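Local coordinates for probable adenylyl-sulfate kinase (Synechocystis sp., PDB 5CB8), which probably phosphorylates adenosine 5'-phosphosulfate with ATP to give 3'-phosphoadenylyl sulfate, the activated sulfate of sulfur metabolism, at residues B[57-61]-B[62-66]; B[91-95]-B[96-100]; B[127-131]-B[132-136]; B[183-186]-B[187-191]. All blocks are in the same frame, centred on the assembly; numbering follows the deposited sequence.

How the interactions relate
The four contacts follow one another along a P-loop kinase fold with a parallel sheet at its middle. Interactions 1 and 2 touch: strands 56-60 and 99-103 are neighbours in the sheet, and E57 N lies 3.0 Å from I99 O. Their centres are about 16 Å apart, and both reach the second subunit, so this side of the sheet leads from the substrate pocket, at the C-terminal end of strand 56-60, to the subunit interface. Interaction 3 begins at the end of strand 122-127 and runs into helix 131-137, its centre about 31 Å from that of interaction 2. Interaction 4 lies in helix 178-191, which packs on the sheet; its nearest atoms are about 6 Å from those of interactions 2 and 3, without touching either.

Interaction 1: residues B[57-61]-B[62-66]; sequences EVLDG and DVVRT. With ADX (adenosine-5'-phosphosulfate), chain G.
D60 caps the short helix 61-64 where strand 56-60 ends, a strand-to-helix junction that brings G61, D62 and R65 into the APS pocket of this P-loop kinase fold. As N-cap, D60 accepts from D62 N through OD1 at 3.1 Å, the donor standing well above the carboxylate plane. With CG anti to the backbone N (chi1 -177°), the carboxylate turns back over the first helical turn. D60 O takes V64 N at 2.8 Å in a nearly straight bond and V63 N in a weak one; R65 N goes to G61 O.

Apolar contact is slight: the side chains of L59 and V64 cross at about a right angle, CD2 against CG1, and V63 CG2 lies against D60 CB.

The two acidic groups come close, D60 OD1 to D62 OD2 4.1 Å, and one water donates to D60 OD2 and D62 OD2, probably easing their repulsion. K140 also pairs with D62 OD2, while D62 OD1 accepts from the ribose O3' of APS at 3.0 Å. G61 leaves room for the phosphate, since a CB there would collide with O2A.

The extended R65 grips both anionic groups: NE donates to phosphate O1A at 2.8 Å, and NH2 to sulfate O1B at 2.9 Å, in the guanidinium plane.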
loop_
_atom_site.group_PDB
_atom_site.type_symbol
_atom_site.label_atom_id
_atom_site.label_comp_id
_atom_site.label_asym_id
_atom_site.label_seq_id
_atom_site.Cartn_x
_atom_site.Cartn_y
_atom_site.Cartn_z
ATOM N N GLU B 57 7.343 -4.755 -8.511
ATOM C CA GLU B 57 6.837 -5.223 -7.222
ATOM C C GLU B 57 5.779 -6.276 -7.490
ATOM O O GLU B 57 5.009 -6.154 -8.441
ATOM C CB GLU B 57 6.224 -4.073 -6.411
ATOM C CG GLU B 57 7.236 -3.015 -5.929
ATOM C CD GLU B 57 8.270 -3.583 -4.966
ATOM O OE1 GLU B 57 8.018 -4.648 -4.354
ATOM O OE2 GLU B 57 9.346 -2.958 -4.817
ATOM N N VAL B 58 5.742 -7.315 -6.665
ATOM C CA VAL B 58 4.714 -8.345 -6.807
ATOM C C VAL B 58 3.746 -8.239 -5.647
ATOM O O VAL B 58 4.174 -8.147 -4.495
ATOM C CB VAL B 58 5.331 -9.748 -6.804
ATOM C CG1 VAL B 58 4.241 -10.819 -6.871
ATOM C CG2 VAL B 58 6.283 -9.892 -7.972
ATOM N N LEU B 59 2.449 -8.214 -5.948
ATOM C CA LEU B 59 1.427 -8.260 -4.909
ATOM C C LEU B 59 0.592 -9.515 -5.142
ATOM O O LEU B 59 -0.322 -9.524 -5.967
ATOM C CB LEU B 59 0.565 -6.986 -4.922
ATOM C CG LEU B 59 1.302 -5.662 -4.627
ATOM C CD1 LEU B 59 0.380 -4.458 -4.847
ATOM C CD2 LEU B 59 1.861 -5.643 -3.202
ATOM N N ASP B 60 0.948 -10.581 -4.430
ATOM C CA ASP B 60 0.292 -11.878 -4.535
ATOM C C ASP B 60 -0.742 -11.971 -3.422
ATOM O O ASP B 60 -0.401 -11.835 -2.240
ATOM C CB ASP B 60 1.364 -12.965 -4.368
ATOM C CG ASP B 60 0.824 -14.391 -4.523
ATOM O OD1 ASP B 60 -0.399 -14.624 -4.424
ATOM O OD2 ASP B 60 1.659 -15.298 -4.722
ATOM N N GLY B 61 -2.002 -12.207 -3.791
ATOM C CA GLY B 61 -3.080 -12.301 -2.815
ATOM C C GLY B 61 -2.787 -13.195 -1.617
ATOM O O GLY B 61 -3.084 -12.820 -0.470
ATOM N N ASP B 62 -2.221 -14.376 -1.875
ATOM C CA ASP B 62 -1.892 -15.317 -0.803
ATOM C C ASP B 62 -0.907 -14.694 0.175
ATOM O O ASP B 62 -0.949 -14.961 1.375
ATOM C CB ASP B 62 -1.228 -16.578 -1.352
ATOM C CG ASP B 62 -2.095 -17.342 -2.337
ATOM O OD1 ASP B 62 -3.309 -17.061 -2.443
ATOM O OD2 ASP B 62 -1.537 -18.246 -3.007
ATOM N N VAL B 63 0.017 -13.899 -0.354
ATOM C CA VAL B 63 1.072 -13.315 0.479
ATOM C C VAL B 63 0.601 -12.024 1.154
ATOM O O VAL B 63 0.804 -11.837 2.358
ATOM C CB VAL B 63 2.339 -13.049 -0.336
ATOM C CG1 VAL B 63 3.399 -12.380 0.528
ATOM C CG2 VAL B 63 2.875 -14.365 -0.900
ATOM N N VAL B 64 -0.052 -11.142 0.401
ATOM C CA VAL B 64 -0.492 -9.889 1.022
ATOM C C VAL B 64 -1.565 -10.115 2.082
ATOM O O VAL B 64 -1.696 -9.314 3.012
ATOM C CB VAL B 64 -0.914 -8.816 0.002
ATOM C CG1 VAL B 64 0.253 -8.521 -0.943
ATOM C CG2 VAL B 64 -2.143 -9.256 -0.775
ATOM N N ARG B 65 -2.306 -11.218 1.976
ATOM C CA ARG B 65 -3.281 -11.553 3.025
ATOM C C ARG B 65 -2.618 -11.918 4.355
ATOM O O ARG B 65 -3.297 -12.104 5.369
ATOM C CB ARG B 65 -4.242 -12.664 2.577
ATOM C CG ARG B 65 -5.415 -12.154 1.728
ATOM C CD ARG B 65 -6.278 -13.322 1.223
ATOM N NE ARG B 65 -7.492 -12.857 0.546
ATOM C CZ ARG B 65 -8.634 -12.586 1.177
ATOM N NH1 ARG B 65 -8.719 -12.717 2.503
ATOM N NH2 ARG B 65 -9.689 -12.166 0.493
ATOM N N THR B 66 -1.293 -12.008 4.364
ATOM C CA THR B 66 -0.584 -12.201 5.624
ATOM C C THR B 66 -0.018 -10.883 6.156
ATOM O O THR B 66 0.552 -10.849 7.250
ATOM C CB THR B 66 0.575 -13.206 5.496
ATOM O OG1 THR B 66 1.616 -12.625 4.706
ATOM C CG2 THR B 66 0.102 -14.511 4.851
HETATM S SB ADX G . -9.739 -12.718 -3.523
HETATM O O1B ADX G . -9.914 -11.767 -2.419
HETATM O O2B ADX G . -9.078 -12.086 -4.680
HETATM O O3B ADX G . -11.053 -13.260 -3.897
HETATM P PA ADX G . -7.305 -13.888 -2.935
HETATM O O1A ADX G . -6.822 -12.652 -2.183
HETATM O O2A ADX G . -6.589 -14.076 -4.269
HETATM O O3A ADX G . -8.893 -13.884 -3.060
HETATM O "O5'" ADX G . -6.997 -15.155 -2.005
HETATM C "C5'" ADX G . -7.254 -16.440 -2.487
HETATM C "C4'" ADX G . -6.514 -17.471 -1.833
HETATM O "O4'" ADX G . -7.085 -17.669 -0.490
HETATM C "C3'" ADX G . -6.639 -18.749 -2.540
HETATM O "O3'" ADX G . -5.508 -18.972 -3.261
HETATM C "C2'" ADX G . -6.760 -19.775 -1.479
HETATM O "O2'" ADX G . -5.544 -20.306 -1.217
HETATM C "C1'" ADX G . -7.225 -19.055 -0.256
HETATM N N9 ADX G . -8.576 -19.314 0.152
HETATM C C8 ADX G . -8.991 -19.627 1.403
HETATM N N7 ADX G . -10.328 -19.625 1.424
HETATM C C5 ADX G . -10.780 -19.297 0.188
HETATM C C6 ADX G . -12.056 -19.135 -0.348
HETATM N N6 ADX G . -13.239 -19.282 0.482
HETATM N N1 ADX G . -12.174 -18.802 -1.651
HETATM C C2 ADX G . -11.078 -18.614 -2.419
HETATM N N3 ADX G . -9.837 -18.754 -1.928
HETATM C C4 ADX G . -9.657 -19.093 -0.629
HETATM O O HOH W 1 1.204 -17.626 -3.399
#

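Interaction 2: residues B[91-95]-B[96-100]; sequences HLLTR and NGVIV. With ACT (acetate ion), chain J.
L93 O accepts two backbone N-H groups, from N96 N at 3.0 Å and V98 N at 3.1 Å, which reach it from opposite faces of its carbonyl plane. G97 N bonds to T94 O, completing with the V98 bond a Schellman motif that ends helix 76-94. G97, with positive phi (93°), is its C-prime residue: a side chain there would press on the preceding carbonyl oxygen.

The amide of N96 adds a side-chain bond to this helix end. Its CG lies anti to the carbonyl carbon (chi1 -72°), folding ND2 back along the helix to L92 O at 2.7 Å, with the acceptor close to the amide plane. ND2 also donates to E57 of the second subunit, so one amide group ties the helix end to the dimer interface. R95 runs beside N96, its guanidinium plane steeply inclined to the amide, and pairs with the same E57; L92 CD2 rests on one face of the guanidinium, near the rim. An acetate ion, probably from the crystallisation liquor, accepts from R95 NH1 at 3.2 Å and weakly from H91 NE2.

Beyond the turn, the chain runs back along the helix. V100 CG2 meets L93 CB at 3.6 Å and sits equally close to T94 OG1, whose hydroxyl is bonded to S90 O and T27. L93 CB also faces V98 CB. Strand 99-103 then enters the sheet between strands 26-31 and 56-60, while H91 and T94 touch helix 109-119.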
loop_
_atom_site.group_PDB
_atom_site.type_symbol
_atom_site.label_atom_id
_atom_site.label_comp_id
_atom_site.label_asym_id
_atom_site.label_seq_id
_atom_site.Cartn_x
_atom_site.Cartn_y
_atom_site.Cartn_z
ATOM N N HIS B 91 -1.827 1.244 -7.616
ATOM C CA HIS B 91 -1.962 2.562 -8.223
ATOM C C HIS B 91 -0.803 3.488 -7.849
ATOM O O HIS B 91 -0.209 4.127 -8.724
ATOM C CB HIS B 91 -3.280 3.188 -7.787
ATOM C CG HIS B 91 -3.572 4.500 -8.438
ATOM N ND1 HIS B 91 -4.411 5.437 -7.873
ATOM C CD2 HIS B 91 -3.142 5.035 -9.609
ATOM C CE1 HIS B 91 -4.487 6.493 -8.665
ATOM N NE2 HIS B 91 -3.725 6.275 -9.723
ATOM N N LEU B 92 -0.477 3.572 -6.559
ATOM C CA LEU B 92 0.625 4.447 -6.137
ATOM C C LEU B 92 1.949 4.041 -6.784
ATOM O O LEU B 92 2.736 4.899 -7.207
ATOM C CB LEU B 92 0.768 4.470 -4.610
ATOM C CG LEU B 92 -0.431 4.994 -3.830
ATOM C CD1 LEU B 92 -0.099 5.132 -2.334
ATOM C CD2 LEU B 92 -0.881 6.312 -4.410
ATOM N N LEU B 93 2.195 2.737 -6.877
ATOM C CA LEU B 93 3.441 2.260 -7.480
ATOM C C LEU B 93 3.454 2.527 -8.984
ATOM O O LEU B 93 4.445 3.006 -9.531
ATOM C CB LEU B 93 3.648 0.765 -7.189
ATOM C CG LEU B 93 3.997 0.426 -5.735
ATOM C CD1 LEU B 93 3.772 -1.060 -5.452
ATOM C CD2 LEU B 93 5.452 0.818 -5.441
ATOM N N THR B 94 2.343 2.221 -9.645
ATOM C CA THR B 94 2.242 2.382 -11.100
ATOM C C THR B 94 2.447 3.823 -11.537
ATOM O O THR B 94 3.166 4.095 -12.505
ATOM C CB THR B 94 0.870 1.895 -11.594
ATOM O OG1 THR B 94 0.723 0.508 -11.277
ATOM C CG2 THR B 94 0.727 2.085 -13.100
ATOM N N ARG B 95 1.828 4.758 -10.826
ATOM C CA ARG B 95 1.934 6.152 -11.237
ATOM C C ARG B 95 3.313 6.724 -10.940
ATOM O O ARG B 95 3.616 7.841 -11.347
ATOM C CB ARG B 95 0.816 7.012 -10.625
ATOM C CG ARG B 95 0.958 7.356 -9.146
ATOM C CD ARG B 95 -0.339 8.032 -8.686
ATOM N NE ARG B 95 -0.296 8.577 -7.330
ATOM C CZ ARG B 95 -1.349 9.141 -6.740
ATOM N NH1 ARG B 95 -2.501 9.231 -7.398
ATOM N NH2 ARG B 95 -1.256 9.618 -5.503
ATOM N N ASN B 96 4.154 5.949 -10.255
ATOM C CA ASN B 96 5.546 6.353 -10.049
ATOM C C ASN B 96 6.541 5.508 -10.849
ATOM O O ASN B 96 7.724 5.433 -10.507
ATOM C CB ASN B 96 5.900 6.364 -8.562
ATOM C CG ASN B 96 5.250 7.519 -7.832
ATOM O OD1 ASN B 96 5.697 8.659 -7.943
ATOM N ND2 ASN B 96 4.172 7.238 -7.106
ATOM N N GLY B 97 6.058 4.882 -11.919
ATOM C CA GLY B 97 6.942 4.213 -12.864
ATOM C C GLY B 97 7.209 2.737 -12.624
ATOM O O GLY B 97 7.925 2.104 -13.405
ATOM N N VAL B 98 6.632 2.179 -11.563
ATOM C CA VAL B 98 6.883 0.781 -11.212
ATOM C C VAL B 98 5.977 -0.185 -11.991
ATOM O O VAL B 98 4.803 0.109 -12.241
ATOM C CB VAL B 98 6.697 0.551 -9.697
ATOM C CG1 VAL B 98 7.126 -0.851 -9.308
ATOM C CG2 VAL B 98 7.502 1.566 -8.901
ATOM N N ILE B 99 6.531 -1.330 -12.385
ATOM C CA ILE B 99 5.739 -2.401 -12.972
ATOM C C ILE B 99 5.216 -3.254 -11.819
ATOM O O ILE B 99 5.998 -3.795 -11.039
ATOM C CB ILE B 99 6.588 -3.273 -13.921
ATOM C CG1 ILE B 99 6.955 -2.490 -15.187
ATOM C CG2 ILE B 99 5.841 -4.546 -14.296
ATOM C CD1 ILE B 99 7.957 -3.209 -16.096
ATOM N N VAL B 100 3.896 -3.354 -11.692
ATOM C CA VAL B 100 3.298 -4.079 -10.576
ATOM C C VAL B 100 2.652 -5.364 -11.071
ATOM O O VAL B 100 1.801 -5.328 -11.966
ATOM C CB VAL B 100 2.227 -3.220 -9.873
ATOM C CG1 VAL B 100 1.684 -3.947 -8.631
ATOM C CG2 VAL B 100 2.817 -1.872 -9.485
HETATM C C ACT J . -2.721 9.173 -11.558
HETATM O O ACT J . -1.854 9.977 -11.965
HETATM O OXT ACT J . -3.328 9.486 -10.509
HETATM C CH3 ACT J . -3.000 7.897 -12.285
#

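Interaction 3: residues B[127-131]-B[132-136]; sequences VNAPL and AVCEE
P130 O, the carbonyl at the N-cap position of helix 131-137, receives two N-H groups of the first turn. C134 N bonds to it at 3.2 Å, almost straight (171°), whereas V133 N makes a weak, bent bond at 3.1 Å. The next rung, E135 N to L131 O at 2.9 Å, continues the helical pattern.

The proline ring and V133 lie side by side and point the same way. V133 CG2, anti to the carbonyl carbon, is brought against the ring, 3.9 Å from P130 CG and almost as near to CD. On a different side of the junction A129 CB touches C134 SG at 3.8 Å. The torsion of C134, with SG anti to its carbonyl carbon (chi1 -62°), sends the sulfur back towards the loop.

Y143 of helix 142-148 packs on L131, C134 and E135, and R147 from the same helix makes a salt bridge with E135. A129 also touches A36, in the loop that by similarity binds ATP.

Lacking an N-H, P130 gives no backbone donor where strand 122-127 passes into the helix; its carbonyl does the bonding, its ring packs on V133, and the turn starts without a side-chain cap from P130.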
loop_
_atom_site.group_PDB
_atom_site.type_symbol
_atom_site.label_atom_id
_atom_site.label_comp_id
_atom_site.label_asym_id
_atom_site.label_seq_id
_atom_site.Cartn_x
_atom_site.Cartn_y
_atom_site.Cartn_z
ATOM N N VAL B 127 -6.135 -15.677 -16.361
ATOM C CA VAL B 127 -5.527 -16.989 -16.227
ATOM C C VAL B 127 -6.666 -17.989 -16.153
ATOM O O VAL B 127 -7.292 -18.167 -15.094
ATOM C CB VAL B 127 -4.635 -17.061 -14.984
ATOM C CG1 VAL B 127 -3.919 -18.407 -14.934
ATOM C CG2 VAL B 127 -3.611 -15.927 -15.021
ATOM N N ASN B 128 -6.937 -18.627 -17.294
ATOM C CA ASN B 128 -8.153 -19.400 -17.494
ATOM C C ASN B 128 -7.877 -20.899 -17.525
ATOM O O ASN B 128 -7.409 -21.426 -18.537
ATOM C CB ASN B 128 -8.797 -18.953 -18.817
ATOM C CG ASN B 128 -10.105 -19.670 -19.132
ATOM O OD1 ASN B 128 -10.646 -20.423 -18.316
ATOM N ND2 ASN B 128 -10.636 -19.406 -20.325
ATOM N N ALA B 129 -8.162 -21.580 -16.417
ATOM C CA ALA B 129 -8.128 -23.042 -16.371
ATOM C C ALA B 129 -9.525 -23.553 -16.040
ATOM O O ALA B 129 -10.242 -22.922 -15.270
ATOM C CB ALA B 129 -7.128 -23.515 -15.320
ATOM N N PRO B 130 -9.917 -24.703 -16.610
ATOM C CA PRO B 130 -11.255 -25.229 -16.313
ATOM C C PRO B 130 -11.380 -25.561 -14.832
ATOM O O PRO B 130 -10.386 -25.969 -14.217
ATOM C CB PRO B 130 -11.310 -26.518 -17.131
ATOM C CG PRO B 130 -10.334 -26.293 -18.258
ATOM C CD PRO B 130 -9.219 -25.505 -17.629
ATOM N N LEU B 131 -12.569 -25.383 -14.264
ATOM C CA LEU B 131 -12.781 -25.719 -12.863
ATOM C C LEU B 131 -12.393 -27.166 -12.587
ATOM O O LEU B 131 -11.770 -27.464 -11.566
ATOM C CB LEU B 131 -14.242 -25.491 -12.457
ATOM C CG LEU B 131 -14.567 -25.874 -11.004
ATOM C CD1 LEU B 131 -14.014 -24.838 -10.033
ATOM C CD2 LEU B 131 -16.061 -26.037 -10.784
ATOM N N ALA B 132 -12.750 -28.064 -13.500
ATOM C CA ALA B 132 -12.499 -29.488 -13.272
ATOM C C ALA B 132 -11.003 -29.783 -13.190
ATOM O O ALA B 132 -10.573 -30.654 -12.435
ATOM C CB ALA B 132 -13.152 -30.333 -14.368
ATOM N N VAL B 133 -10.213 -29.064 -13.977
ATOM C CA VAL B 133 -8.772 -29.274 -13.977
ATOM C C VAL B 133 -8.172 -28.821 -12.643
ATOM O O VAL B 133 -7.368 -29.536 -12.035
ATOM C CB VAL B 133 -8.111 -28.542 -15.161
ATOM C CG1 VAL B 133 -6.612 -28.445 -14.961
ATOM C CG2 VAL B 133 -8.445 -29.255 -16.489
ATOM N N CYS B 134 -8.576 -27.640 -12.183
ATOM C CA CYS B 134 -8.117 -27.138 -10.891
ATOM C C CYS B 134 -8.546 -28.060 -9.750
ATOM O O CYS B 134 -7.787 -28.291 -8.803
ATOM C CB CYS B 134 -8.675 -25.738 -10.634
ATOM S SG CYS B 134 -8.149 -24.494 -11.847
ATOM N N GLU B 135 -9.772 -28.565 -9.828
ATOM C CA GLU B 135 -10.291 -29.420 -8.768
ATOM C C GLU B 135 -9.579 -30.773 -8.716
ATOM O O GLU B 135 -9.370 -31.316 -7.630
ATOM C CB GLU B 135 -11.816 -29.600 -8.900
ATOM C CG GLU B 135 -12.414 -30.558 -7.875
ATOM C CD GLU B 135 -13.912 -30.357 -7.649
ATOM O OE1 GLU B 135 -14.576 -29.708 -8.496
ATOM O OE2 GLU B 135 -14.417 -30.846 -6.610
ATOM N N GLU B 136 -9.203 -31.318 -9.876
ATOM C CA GLU B 136 -8.504 -32.611 -9.903
ATOM C C GLU B 136 -7.107 -32.529 -9.293
ATOM O O GLU B 136 -6.655 -33.470 -8.633
ATOM C CB GLU B 136 -8.330 -33.116 -11.336
ATOM C CG GLU B 136 -9.580 -33.495 -12.087
ATOM C CD GLU B 136 -9.357 -33.408 -13.595
ATOM O OE1 GLU B 136 -8.196 -33.591 -14.040
ATOM O OE2 GLU B 136 -10.333 -33.132 -14.332
#

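Interaction 4: residues B[183-186]-B[187-191]; sequences GKIW and QKLVD
W186 carries its indole with CG anti to the backbone N (chi1 -173°), and V190 holds CG2 anti to its carbonyl carbon; together these torsions bring the indole against the valine one turn later in helix 178-191. W186 CD1 lies 3.9 Å from V190 CG2, with NE1 equally near, the two side chains meeting at a slant. This is an i to i+4 contact on an alpha helix, whose backbone ladder runs unbroken through the segments: Q187 N to G183 O, K188 N to K184 O, L189 N to I185 O at 3.0 Å, and V190 N to W186 O.

Towards the sheet, I185 and L189 form a looser apolar pair, CG2 to CD1 4.4 Å. They place the helix on the core: I185 packs on I41 and L45 of helix 38-50 and on V169, while L189 reaches V26 and I28 of strand 26-31. The indole makes a cation-pi contact with K48 and touches L49, joining helix 178-191 to helix 38-50, which begins with the last P-loop residues. K184 NZ forms a salt bridge with E176 and a hydrogen bond to E170 O, in the outermost strand 169-171.

On the exposed side Q187, bent at chi2 (60°), swings its amide along the helix to D191. Q187 NE2 donates to D191 OD1 at 2.9 Å, met on its syn side but 34° out of the carboxylate plane, while OD1 lies close to the plane of the Q187 amide.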
loop_
_atom_site.group_PDB
_atom_site.type_symbol
_atom_site.label_atom_id
_atom_site.label_comp_id
_atom_site.label_asym_id
_atom_site.label_seq_id
_atom_site.Cartn_x
_atom_site.Cartn_y
_atom_site.Cartn_z
ATOM N N GLY B 183 5.077 -15.533 -22.521
ATOM C CA GLY B 183 5.394 -14.890 -23.785
ATOM C C GLY B 183 4.310 -13.941 -24.271
ATOM O O GLY B 183 4.611 -12.868 -24.798
ATOM N N LYS B 184 3.048 -14.324 -24.096
ATOM C CA LYS B 184 1.937 -13.480 -24.538
ATOM C C LYS B 184 1.822 -12.208 -23.703
ATOM O O LYS B 184 1.502 -11.140 -24.231
ATOM C CB LYS B 184 0.605 -14.253 -24.525
ATOM C CG LYS B 184 0.495 -15.311 -25.631
ATOM C CD LYS B 184 -0.930 -15.863 -25.791
ATOM C CE LYS B 184 -1.346 -16.757 -24.629
ATOM N NZ LYS B 184 -2.623 -17.492 -24.922
ATOM N N ILE B 185 2.076 -12.319 -22.401
ATOM C CA ILE B 185 2.030 -11.146 -21.530
ATOM C C ILE B 185 3.174 -10.216 -21.925
ATOM O O ILE B 185 2.967 -9.022 -22.126
ATOM C CB ILE B 185 2.119 -11.538 -20.040
ATOM C CG1 ILE B 185 0.905 -12.389 -19.654
ATOM C CG2 ILE B 185 2.184 -10.306 -19.156
ATOM C CD1 ILE B 185 1.025 -13.091 -18.284
ATOM N N TRP B 186 4.371 -10.778 -22.069
ATOM C CA TRP B 186 5.554 -10.014 -22.467
ATOM C C TRP B 186 5.306 -9.275 -23.774
ATOM O O TRP B 186 5.633 -8.097 -23.898
ATOM C CB TRP B 186 6.758 -10.955 -22.623
ATOM C CG TRP B 186 8.080 -10.252 -22.859
ATOM C CD1 TRP B 186 8.590 -9.826 -24.054
ATOM C CD2 TRP B 186 9.059 -9.916 -21.865
ATOM N NE1 TRP B 186 9.819 -9.234 -23.860
ATOM C CE2 TRP B 186 10.127 -9.280 -22.523
ATOM C CE3 TRP B 186 9.127 -10.091 -20.479
ATOM C CZ2 TRP B 186 11.256 -8.819 -21.841
ATOM C CZ3 TRP B 186 10.246 -9.632 -19.806
ATOM C CH2 TRP B 186 11.293 -9.008 -20.485
ATOM N N GLN B 187 4.729 -9.968 -24.753
ATOM C CA GLN B 187 4.525 -9.372 -26.068
ATOM C C GLN B 187 3.512 -8.233 -25.995
ATOM O O GLN B 187 3.639 -7.231 -26.703
ATOM C CB GLN B 187 4.078 -10.427 -27.090
ATOM C CG GLN B 187 4.047 -9.906 -28.517
ATOM C CD GLN B 187 5.407 -9.425 -28.981
ATOM O OE1 GLN B 187 6.410 -10.127 -28.835
ATOM N NE2 GLN B 187 5.452 -8.217 -29.536
ATOM N N LYS B 188 2.510 -8.387 -25.137
ATOM C CA LYS B 188 1.511 -7.339 -24.955
ATOM C C LYS B 188 2.165 -6.099 -24.343
ATOM O O LYS B 188 1.876 -4.961 -24.741
ATOM C CB LYS B 188 0.365 -7.840 -24.072
ATOM C CG LYS B 188 -0.749 -6.817 -23.854
ATOM C CD LYS B 188 -1.400 -6.396 -25.177
ATOM C CE LYS B 188 -2.192 -7.535 -25.798
ATOM N NZ LYS B 188 -2.908 -7.132 -27.053
ATOM N N LEU B 189 3.052 -6.324 -23.375
ATOM C CA LEU B 189 3.818 -5.231 -22.774
ATOM C C LEU B 189 4.689 -4.517 -23.811
ATOM O O LEU B 189 4.862 -3.292 -23.761
ATOM C CB LEU B 189 4.699 -5.763 -21.649
ATOM C CG LEU B 189 4.004 -6.220 -20.372
ATOM C CD1 LEU B 189 5.015 -6.911 -19.471
ATOM C CD2 LEU B 189 3.357 -5.038 -19.659
ATOM N N VAL B 190 5.244 -5.283 -24.746
ATOM C CA VAL B 190 6.040 -4.694 -25.818
ATOM C C VAL B 190 5.163 -3.900 -26.778
ATOM O O VAL B 190 5.487 -2.751 -27.124
ATOM C CB VAL B 190 6.824 -5.763 -26.603
ATOM C CG1 VAL B 190 7.408 -5.168 -27.882
ATOM C CG2 VAL B 190 7.931 -6.348 -25.739
ATOM N N ASP B 191 4.058 -4.510 -27.210
ATOM C CA ASP B 191 3.171 -3.872 -28.181
ATOM C C ASP B 191 2.679 -2.526 -27.674
ATOM O O ASP B 191 2.629 -1.556 -28.425
ATOM C CB ASP B 191 1.961 -4.759 -28.493
ATOM C CG ASP B 191 2.336 -6.037 -29.212
ATOM O OD1 ASP B 191 3.484 -6.135 -29.704
ATOM O OD2 ASP B 191 1.473 -6.943 -29.290
#